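Local coordinates for protein ammonium transporter (Kuenenia stuttgartiensis, PDB 6EU6) that probably senses ammonium at the membrane as the transporter-like part of a sensor histidine kinase and passes the signal on, at residues 121-126 with 386-391; 37-42 with 115-120; 175-180 with 377-382. One frame throughout, in Å; residues are numbered along the deposited sequence.

Interaction 1: residues 121-126 with 386-391; sequences FIPNIA and KRLRVT. With LMT (dodecyl-beta-D-maltoside), chain E.
Pro-123, in the first turn of helix 121-144, packs on Leu-388 in an apolar contact at one end of the helix bundle, where residues 386-391 form the loop after helix 353-385. No hydrogen bond joins the two segments directly. The proline ring presents CG to the loop, 3.4 Å from Leu-388 O and 4.1 Å from Leu-388 CD2. Beside it, Ile-122 CG2 comes within 4.4 Å of Lys-386 CG. The lysine chain then bends away along the bound dodecyl maltoside, its CE 3.9 Å from C6' of the detergent.

The sugar supplies the polar link. Ile-122 N donates to O6' of the maltoside at 3.0 Å, nearly straight at 161°, while O6B donates to Arg-389 O at 2.6 Å; one head group therefore ties both segments, and Glu-394 OE1 bonds it as well. The CB of Phe-121 points away from the loop, and chi1 (-166°) swings the ring to the side of its own carbonyl carbon, next to Ile-125 and the maltoside. One ring face carries Ile-125 CG2 near the rim, and Phe-121 CD2 lies 3.6 Å from O1' of the detergent and 3.7 Å from its C2. A serine in place of Phe-121 would probably leave Ile-125 CG2 and the start of the alkyl chain without the ring beside them.

A proline in a helix's opening turn is a familiar motif, since its missing N-H costs no helical bond there, and the detergent, with sugar at the helix start and tail running beside Ile-125, is consistent with a position at the membrane interface.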
loop_
_atom_site.group_PDB
_atom_site.type_symbol
_atom_site.label_atom_id
_atom_site.label_comp_id
_atom_site.label_asym_id
_atom_site.label_seq_id
_atom_site.Cartn_x
_atom_site.Cartn_y
_atom_site.Cartn_z
ATOM N N PHE A 121 28.430 4.785 3.877
ATOM C CA PHE A 121 27.439 5.647 3.215
ATOM C C PHE A 121 27.825 6.177 1.819
ATOM O O PHE A 121 27.055 6.111 0.864
ATOM C CB PHE A 121 27.120 6.803 4.106
ATOM C CG PHE A 121 25.911 7.548 3.688
ATOM C CD1 PHE A 121 24.677 6.933 3.682
ATOM C CD2 PHE A 121 25.990 8.883 3.317
ATOM C CE1 PHE A 121 23.525 7.633 3.308
ATOM C CE2 PHE A 121 24.865 9.581 2.937
ATOM C CZ PHE A 121 23.618 8.955 2.956
ATOM N N ILE A 122 29.032 6.647 1.663
ATOM C CA ILE A 122 29.408 7.307 0.418
ATOM C C ILE A 122 29.354 6.375 -0.795
ATOM O O ILE A 122 28.861 6.748 -1.865
ATOM C CB ILE A 122 30.818 7.979 0.544
ATOM C CG1 ILE A 122 30.779 9.197 1.508
ATOM C CG2 ILE A 122 31.353 8.371 -0.827
ATOM C CD1 ILE A 122 29.650 10.156 1.282
ATOM N N PRO A 123 29.892 5.171 -0.671
ATOM C CA PRO A 123 29.733 4.215 -1.791
ATOM C C PRO A 123 28.260 4.010 -2.212
ATOM O O PRO A 123 27.959 3.794 -3.389
ATOM C CB PRO A 123 30.351 2.903 -1.229
ATOM C CG PRO A 123 31.278 3.354 -0.140
ATOM C CD PRO A 123 30.807 4.671 0.383
ATOM N N ASN A 124 27.336 4.063 -1.257
ATOM C CA ASN A 124 25.945 3.909 -1.596
ATOM C C ASN A 124 25.428 5.106 -2.379
ATOM O O ASN A 124 24.925 4.966 -3.494
ATOM C CB ASN A 124 25.129 3.698 -0.354
ATOM C CG ASN A 124 25.232 2.271 0.156
ATOM O OD1 ASN A 124 24.438 1.428 -0.197
ATOM N ND2 ASN A 124 26.257 1.987 0.943
ATOM N N ILE A 125 25.526 6.303 -1.805
ATOM C CA ILE A 125 24.984 7.454 -2.468
ATOM C C ILE A 125 25.719 7.755 -3.791
ATOM O O ILE A 125 25.080 8.130 -4.783
ATOM C CB ILE A 125 24.943 8.683 -1.601
ATOM C CG1 ILE A 125 26.338 9.052 -1.123
ATOM C CG2 ILE A 125 24.073 8.419 -0.409
ATOM C CD1 ILE A 125 26.329 10.376 -0.385
ATOM N N ALA A 126 27.027 7.562 -3.823
ATOM C CA ALA A 126 27.741 7.864 -5.065
ATOM C C ALA A 126 27.409 6.792 -6.116
ATOM O O ALA A 126 27.324 7.060 -7.300
ATOM C CB ALA A 126 29.239 7.886 -4.802
ATOM N N LYS A 386 38.192 6.991 -1.270
ATOM C CA LYS A 386 37.382 6.780 -0.070
ATOM C C LYS A 386 37.218 5.289 0.082
ATOM O O LYS A 386 36.759 4.628 -0.873
ATOM C CB LYS A 386 36.030 7.459 -0.168
ATOM C CG LYS A 386 35.239 7.471 1.145
ATOM C CD LYS A 386 35.534 8.721 1.978
ATOM C CE LYS A 386 35.861 8.422 3.440
ATOM N NZ LYS A 386 37.156 7.691 3.650
ATOM N N ARG A 387 37.622 4.761 1.237
ATOM C CA ARG A 387 37.449 3.343 1.545
ATOM C C ARG A 387 35.928 2.957 1.449
ATOM O O ARG A 387 35.035 3.723 1.789
ATOM C CB ARG A 387 38.072 2.940 2.888
ATOM C CG ARG A 387 39.548 2.487 2.809
ATOM C CD ARG A 387 39.896 1.409 1.759
ATOM N NE ARG A 387 39.323 0.069 2.036
ATOM C CZ ARG A 387 38.343 -0.549 1.347
ATOM N NH1 ARG A 387 37.796 -0.020 0.296
ATOM N NH2 ARG A 387 37.933 -1.738 1.695
ATOM N N LEU A 388 35.694 1.773 0.915
ATOM C CA LEU A 388 34.362 1.336 0.544
ATOM C C LEU A 388 33.686 0.739 1.745
ATOM O O LEU A 388 32.430 0.743 1.779
ATOM C CB LEU A 388 34.405 0.312 -0.624
ATOM C CG LEU A 388 35.047 0.770 -1.916
ATOM C CD1 LEU A 388 34.996 -0.316 -2.963
ATOM C CD2 LEU A 388 34.473 2.112 -2.405
ATOM N N ARG A 389 34.470 0.126 2.649
ATOM C CA ARG A 389 33.889 -0.471 3.841
ATOM C C ARG A 389 34.008 0.376 5.072
ATOM O O ARG A 389 34.882 1.232 5.181
ATOM C CB ARG A 389 34.514 -1.753 4.263
ATOM C CG ARG A 389 34.850 -2.715 3.254
ATOM C CD ARG A 389 35.661 -3.809 3.905
ATOM N NE ARG A 389 34.948 -4.627 4.892
ATOM C CZ ARG A 389 34.407 -5.828 4.690
ATOM N NH1 ARG A 389 34.361 -6.410 3.485
ATOM N NH2 ARG A 389 33.890 -6.465 5.707
ATOM N N VAL A 390 33.161 0.076 6.039
ATOM C CA VAL A 390 33.323 0.608 7.380
ATOM C C VAL A 390 34.401 -0.216 8.118
ATOM O O VAL A 390 34.812 -1.299 7.663
ATOM C CB VAL A 390 31.999 0.637 8.185
ATOM C CG1 VAL A 390 30.926 1.360 7.435
ATOM C CG2 VAL A 390 31.515 -0.785 8.594
ATOM N N THR A 391 34.854 0.278 9.273
ATOM C CA THR A 391 35.889 -0.449 10.038
ATOM C C THR A 391 35.276 -1.706 10.625
ATOM O O THR A 391 34.051 -1.800 10.823
ATOM C CB THR A 391 36.507 0.407 11.163
ATOM O OG1 THR A 391 35.505 0.687 12.164
ATOM C CG2 THR A 391 37.014 1.734 10.585
HETATM C C1B LMT E . 32.504 4.883 6.902
HETATM C C2B LMT E . 32.917 4.545 8.372
HETATM C C3B LMT E . 34.287 5.134 8.681
HETATM C C4B LMT E . 35.218 4.519 7.677
HETATM C C5B LMT E . 34.860 4.923 6.271
HETATM C C6B LMT E . 35.928 4.368 5.313
HETATM O O1B LMT E . 32.391 6.293 6.746
HETATM O O2B LMT E . 32.012 5.104 9.334
HETATM O O3B LMT E . 34.809 4.820 9.980
HETATM O "O4'" LMT E . 36.565 4.921 7.960
HETATM O O5B LMT E . 33.510 4.466 5.977
HETATM O O6B LMT E . 36.557 3.119 5.773
HETATM C "C1'" LMT E . 29.716 9.307 5.946
HETATM C "C2'" LMT E . 29.325 8.179 6.821
HETATM C "C3'" LMT E . 30.482 7.432 7.311
HETATM C "C4'" LMT E . 31.212 6.852 6.186
HETATM C "C5'" LMT E . 31.513 7.970 5.159
HETATM C "C6'" LMT E . 32.123 7.375 3.908
HETATM O "O1'" LMT E . 28.563 10.012 5.541
HETATM O "O2'" LMT E . 28.713 8.670 7.981
HETATM O "O3'" LMT E . 30.109 6.348 8.140
HETATM O "O5'" LMT E . 30.370 8.742 4.823
HETATM O "O6'" LMT E . 31.435 6.228 3.371
HETATM C C1 LMT E . 28.883 11.146 4.690
HETATM C C2 LMT E . 27.624 11.992 4.443
HETATM C C3 LMT E . 27.807 13.077 3.387
HETATM C C4 LMT E . 26.527 13.921 3.162
HETATM C C5 LMT E . 25.878 13.707 1.789
HETATM C C6 LMT E . 25.375 14.941 1.043
HETATM C C7 LMT E . 24.381 14.517 -0.057
HETATM C C8 LMT E . 24.707 15.024 -1.458
HETATM C C9 LMT E . 23.706 14.575 -2.557
HETATM C C10 LMT E . 23.814 15.395 -3.894
HETATM C C11 LMT E . 23.675 14.637 -5.258
HETATM C C12 LMT E . 22.430 14.910 -6.127
#

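Interaction 2: residues 37-42 with 115-120; sequences SKNAIS and IAERSG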
loop_
_atom_site.group_PDB
_atom_site.type_symbol
_atom_site.label_atom_id
_atom_site.label_comp_id
_atom_site.label_asym_id
_atom_site.label_seq_id
_atom_site.Cartn_x
_atom_site.Cartn_y
_atom_site.Cartn_z
ATOM N N SER A 37 19.482 -7.293 12.817
ATOM C CA SER A 37 18.799 -6.292 13.596
ATOM C C SER A 37 19.643 -5.041 13.942
ATOM O O SER A 37 19.157 -3.910 13.802
ATOM C CB SER A 37 18.195 -6.990 14.827
ATOM O OG SER A 37 18.239 -6.095 15.855
ATOM N N LYS A 38 20.940 -5.188 14.253
ATOM C CA LYS A 38 21.818 -4.027 14.505
ATOM C C LYS A 38 22.105 -3.057 13.355
ATOM O O LYS A 38 22.765 -1.985 13.549
ATOM C CB LYS A 38 23.158 -4.510 15.059
ATOM C CG LYS A 38 23.951 -5.324 14.081
ATOM C CD LYS A 38 25.218 -5.850 14.721
ATOM C CE LYS A 38 25.990 -6.637 13.718
ATOM N NZ LYS A 38 27.232 -7.122 14.323
ATOM N N ASN A 39 21.713 -3.435 12.155
ATOM C CA ASN A 39 21.932 -2.615 10.983
ATOM C C ASN A 39 20.671 -2.066 10.324
ATOM O O ASN A 39 20.765 -1.461 9.260
ATOM C CB ASN A 39 22.675 -3.477 9.938
ATOM C CG ASN A 39 24.097 -3.805 10.378
ATOM O OD1 ASN A 39 24.799 -2.963 10.886
ATOM N ND2 ASN A 39 24.502 -5.053 10.197
ATOM N N ALA A 40 19.493 -2.378 10.900
ATOM C CA ALA A 40 18.194 -2.068 10.317
ATOM C C ALA A 40 18.019 -0.590 10.064
ATOM O O ALA A 40 17.434 -0.202 9.069
ATOM C CB ALA A 40 17.099 -2.497 11.276
ATOM N N ILE A 41 18.553 0.253 10.959
ATOM C CA ILE A 41 18.482 1.700 10.765
ATOM C C ILE A 41 19.232 2.096 9.527
ATOM O O ILE A 41 18.693 2.924 8.727
ATOM C CB ILE A 41 18.968 2.499 12.037
ATOM C CG1 ILE A 41 18.086 2.117 13.258
ATOM C CG2 ILE A 41 18.892 4.008 11.790
ATOM C CD1 ILE A 41 18.617 2.664 14.603
ATOM N N SER A 42 20.469 1.611 9.322
ATOM C CA SER A 42 21.251 2.128 8.214
ATOM C C SER A 42 20.573 1.719 6.908
ATOM O O SER A 42 20.581 2.435 5.946
ATOM C CB SER A 42 22.692 1.606 8.130
ATOM O OG SER A 42 22.693 0.207 8.074
ATOM N N ILE A 115 25.239 -4.558 -0.926
ATOM C CA ILE A 115 26.378 -4.090 -0.075
ATOM C C ILE A 115 26.012 -3.675 1.351
ATOM O O ILE A 115 26.793 -3.046 2.086
ATOM C CB ILE A 115 27.166 -2.998 -0.791
ATOM C CG1 ILE A 115 26.315 -1.804 -1.068
ATOM C CG2 ILE A 115 27.745 -3.585 -2.094
ATOM C CD1 ILE A 115 27.071 -0.600 -1.621
ATOM N N ALA A 116 24.824 -4.072 1.783
ATOM C CA ALA A 116 24.394 -3.778 3.123
ATOM C C ALA A 116 25.329 -4.345 4.204
ATOM O O ALA A 116 26.023 -5.391 4.017
ATOM C CB ALA A 116 22.990 -4.314 3.354
ATOM N N GLU A 117 25.296 -3.682 5.367
ATOM C CA GLU A 117 25.939 -4.213 6.605
ATOM C C GLU A 117 27.431 -3.902 6.752
ATOM O O GLU A 117 27.896 -3.887 7.877
ATOM C CB GLU A 117 25.687 -5.748 6.860
ATOM C CG GLU A 117 24.235 -6.169 6.582
ATOM C CD GLU A 117 23.694 -7.104 7.629
ATOM O OE1 GLU A 117 22.882 -6.709 8.480
ATOM O OE2 GLU A 117 24.098 -8.259 7.600
ATOM N N ARG A 118 28.123 -3.567 5.666
ATOM C CA ARG A 118 29.566 -3.325 5.773
ATOM C C ARG A 118 30.117 -2.279 4.833
ATOM O O ARG A 118 31.247 -1.846 5.000
ATOM C CB ARG A 118 30.344 -4.624 5.691
ATOM C CG ARG A 118 30.601 -5.162 4.265
ATOM C CD ARG A 118 29.336 -5.661 3.572
ATOM N NE ARG A 118 29.641 -6.463 2.381
ATOM C CZ ARG A 118 28.775 -6.980 1.527
ATOM N NH1 ARG A 118 27.468 -6.860 1.749
ATOM N NH2 ARG A 118 29.188 -7.640 0.467
ATOM N N SER A 119 29.339 -1.839 3.863
ATOM C CA SER A 119 29.718 -0.712 3.095
ATOM C C SER A 119 29.429 0.550 3.876
ATOM O O SER A 119 28.490 0.588 4.741
ATOM C CB SER A 119 29.018 -0.715 1.746
ATOM O OG SER A 119 27.638 -0.524 1.856
ATOM N N GLY A 120 30.187 1.612 3.563
ATOM C CA GLY A 120 29.904 2.929 4.114
ATOM C C GLY A 120 28.910 3.685 3.297
ATOM O O GLY A 120 28.562 3.290 2.143
HETATM O O HOH W 1 27.519 -5.274 10.253
HETATM O O HOH W 2 23.231 -1.808 6.028
#
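Asn-39 and Glu-117 meet in a buried polar contact of the Amt-family helix bundle, between the start of helix 40-67, with the residues just before it, and the loop 115-120, which joins helix 93-114 to helix 121-144.

The single direct hydrogen bond runs from Asn-39 ND2 to Glu-117 OE1, 2.9 Å long and nearly straight at 162°. It lies close to the amide plane of the asparagine but reaches the oxygen from above the carboxylate plane. The two planes stand 77° apart, and the side chains cross at about a right angle. A bend in the glutamate chain at chi2 (-137°) helps bring the carboxylate across to the amide.

Further polar partners fix both groups. OE1 also accepts from Gln-36 N and OE2 forms a salt bridge with Arg-188, so the buried charge is probably well compensated; Asn-39 OD1 accepts from Leu-399 N. Within its own loop, Arg-118 NH1 donates to Ala-116 O at 3.1 Å, the oxygen lying in the guanidinium plane; NH1 also bonds Ala-114 O.

Two waters bridge the segments. Water 1 accepts from Asn-39 ND2 at 3.0 Å and donates to Glu-117 O at 2.8 Å, occupying the amide's other hydrogen. Water 2 accepts from Glu-117 N at 2.9 Å and donates to Ser-42 OG, also 2.9 Å, while that hydroxyl gives its own hydrogen to Asn-39 O at 2.8 Å.

Interaction 3: residues 175-180 with 377-382; sequences GWFAMA and LFFLCL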
loop_
_atom_site.group_PDB
_atom_site.type_symbol
_atom_site.label_atom_id
_atom_site.label_comp_id
_atom_site.label_asym_id
_atom_site.label_seq_id
_atom_site.Cartn_x
_atom_site.Cartn_y
_atom_site.Cartn_z
ATOM N N GLY A 175 21.408 -5.341 -11.018
ATOM C CA GLY A 175 21.955 -6.486 -10.314
ATOM C C GLY A 175 23.484 -6.644 -10.585
ATOM O O GLY A 175 24.224 -6.967 -9.672
ATOM N N TRP A 176 23.932 -6.414 -11.825
ATOM C CA TRP A 176 25.369 -6.499 -12.169
ATOM C C TRP A 176 26.178 -5.342 -11.562
ATOM O O TRP A 176 27.323 -5.520 -11.112
ATOM C CB TRP A 176 25.573 -6.574 -13.708
ATOM C CG TRP A 176 24.893 -7.729 -14.367
ATOM C CD1 TRP A 176 24.237 -7.703 -15.563
ATOM C CD2 TRP A 176 24.739 -9.065 -13.869
ATOM N NE1 TRP A 176 23.701 -8.915 -15.830
ATOM C CE2 TRP A 176 24.020 -9.787 -14.848
ATOM C CE3 TRP A 176 25.208 -9.755 -12.749
ATOM C CZ2 TRP A 176 23.686 -11.108 -14.698
ATOM C CZ3 TRP A 176 24.893 -11.087 -12.621
ATOM C CH2 TRP A 176 24.129 -11.736 -13.577
ATOM N N PHE A 177 25.568 -4.163 -11.475
ATOM C CA PHE A 177 26.167 -3.070 -10.742
ATOM C C PHE A 177 26.315 -3.406 -9.270
ATOM O O PHE A 177 27.381 -3.208 -8.684
ATOM C CB PHE A 177 25.327 -1.814 -10.925
ATOM C CG PHE A 177 25.975 -0.564 -10.389
ATOM C CD1 PHE A 177 27.161 -0.075 -10.934
ATOM C CD2 PHE A 177 25.403 0.126 -9.308
ATOM C CE1 PHE A 177 27.774 1.076 -10.409
ATOM C CE2 PHE A 177 25.989 1.285 -8.821
ATOM C CZ PHE A 177 27.199 1.746 -9.358
ATOM N N ALA A 178 25.264 -3.975 -8.683
ATOM C CA ALA A 178 25.311 -4.434 -7.334
ATOM C C ALA A 178 26.429 -5.497 -7.225
ATOM O O ALA A 178 27.109 -5.561 -6.217
ATOM C CB ALA A 178 23.975 -5.068 -6.928
ATOM N N MET A 179 26.541 -6.392 -8.212
ATOM C CA MET A 179 27.518 -7.458 -8.074
ATOM C C MET A 179 28.973 -6.899 -8.027
ATOM O O MET A 179 29.787 -7.360 -7.207
ATOM C CB MET A 179 27.433 -8.445 -9.226
ATOM C CG MET A 179 28.481 -9.528 -9.117
ATOM S SD MET A 179 28.156 -10.776 -10.379
ATOM C CE MET A 179 29.175 -10.226 -11.671
ATOM N N ALA A 180 29.272 -5.930 -8.892
ATOM C CA ALA A 180 30.541 -5.250 -8.797
ATOM C C ALA A 180 30.749 -4.602 -7.462
ATOM O O ALA A 180 31.848 -4.631 -6.871
ATOM C CB ALA A 180 30.668 -4.202 -9.901
ATOM N N LEU A 377 35.029 -0.494 -12.569
ATOM C CA LEU A 377 35.845 0.688 -12.730
ATOM C C LEU A 377 35.447 1.785 -11.753
ATOM O O LEU A 377 36.274 2.461 -11.130
ATOM C CB LEU A 377 35.761 1.173 -14.194
ATOM C CG LEU A 377 36.566 0.209 -15.099
ATOM C CD1 LEU A 377 36.403 0.406 -16.607
ATOM C CD2 LEU A 377 38.042 0.324 -14.736
ATOM N N PHE A 378 34.150 1.939 -11.593
ATOM C CA PHE A 378 33.641 3.013 -10.717
ATOM C C PHE A 378 34.044 2.768 -9.308
ATOM O O PHE A 378 34.584 3.683 -8.673
ATOM C CB PHE A 378 32.126 3.174 -10.840
ATOM C CG PHE A 378 31.566 4.160 -9.886
ATOM C CD1 PHE A 378 31.603 5.511 -10.172
ATOM C CD2 PHE A 378 31.063 3.733 -8.672
ATOM C CE1 PHE A 378 31.158 6.467 -9.236
ATOM C CE2 PHE A 378 30.553 4.660 -7.768
ATOM C CZ PHE A 378 30.626 6.041 -8.045
ATOM N N PHE A 379 33.847 1.541 -8.813
ATOM C CA PHE A 379 34.234 1.280 -7.433
ATOM C C PHE A 379 35.757 1.175 -7.227
ATOM O O PHE A 379 36.208 1.448 -6.124
ATOM C CB PHE A 379 33.511 0.081 -6.828
ATOM C CG PHE A 379 32.055 0.378 -6.603
ATOM C CD1 PHE A 379 31.669 1.208 -5.537
ATOM C CD2 PHE A 379 31.094 -0.125 -7.423
ATOM C CE1 PHE A 379 30.344 1.573 -5.343
ATOM C CE2 PHE A 379 29.745 0.222 -7.234
ATOM C CZ PHE A 379 29.374 1.050 -6.174
ATOM N N LEU A 380 36.500 0.827 -8.273
ATOM C CA LEU A 380 37.960 0.874 -8.209
ATOM C C LEU A 380 38.398 2.299 -8.064
ATOM O O LEU A 380 39.209 2.591 -7.213
ATOM C CB LEU A 380 38.616 0.280 -9.458
ATOM C CG LEU A 380 38.685 -1.242 -9.458
ATOM C CD1 LEU A 380 38.948 -1.713 -10.876
ATOM C CD2 LEU A 380 39.710 -1.870 -8.473
ATOM N N CYS A 381 37.850 3.200 -8.868
ATOM C CA CYS A 381 38.233 4.607 -8.784
ATOM C C CYS A 381 37.776 5.209 -7.511
ATOM O O CYS A 381 38.541 5.923 -6.890
ATOM C CB CYS A 381 37.724 5.449 -9.937
ATOM S SG CYS A 381 38.362 4.820 -11.496
ATOM N N LEU A 382 36.552 4.912 -7.066
ATOM C CA LEU A 382 36.136 5.424 -5.746
ATOM C C LEU A 382 37.050 4.954 -4.588
ATOM O O LEU A 382 37.314 5.682 -3.647
ATOM C CB LEU A 382 34.665 5.054 -5.469
ATOM C CG LEU A 382 34.009 5.595 -4.216
ATOM C CD1 LEU A 382 34.029 7.122 -4.254
ATOM C CD2 LEU A 382 32.558 5.119 -4.026
#
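Phe-177 turns its edge to Phe-378, whose CD2 lies near the plane of the Phe-177 ring and 4.4 Å from Phe-177 CZ. That same CD2 sits over the centre of one face of the Phe-379 ring, 3.8 Å above it, while Phe-379 CE1 in turn lies in plane at the edge of Phe-378. Between Phe-177 and Phe-379 the approach is oblique: ring centroids are 5.4 Å apart, planes differ by 39°, and Phe-177 CZ comes within 3.6 Å of Phe-379 CE2.

These rings meet between two transmembrane helices of the Amt-family bundle, 167-185 and 353-385. The segment axes run in broadly the same direction, crossing at -34°, and come no closer than 10.5 Å, a separation that the large side chains span. With chi1 at -171° the ring of Phe-177 swings to the far side from its own N and reaches across.

Helix 121-144 also touches the group: Phe-130 stacks on Phe-378 and contacts Phe-177. Where the backbones come nearest, CA of Ala-180 and CA of Phe-379 are 7.6 Å apart; the alanine's CB points at the opposing helix, and its carbonyl C is 4.5 Å from Phe-379 CD2.

How the interactions relate
Interaction 3 has its centre nearest the chain centre, about 16 Å away, and is apolar and mainly aromatic; interactions 1 and 2, with centres about 22 and 20 Å out, sit at the helix ends. Of these, interaction 2 is buried and polar, held by an amide, a carboxylate and waters, whereas interaction 1 is partly buried and shares its polar groups with detergent. Interactions 1 and 2 touch through backbone: probable hydrogen bonds run from Val-390 N to Arg-118 O and from Gly-120 N to Leu-388 O. Interaction 3 uses helix 353-385 and interaction 1 the loop that follows it, and Pro-123 packs on Leu-382 and Phe-379. Interactions 2 and 3 do not touch.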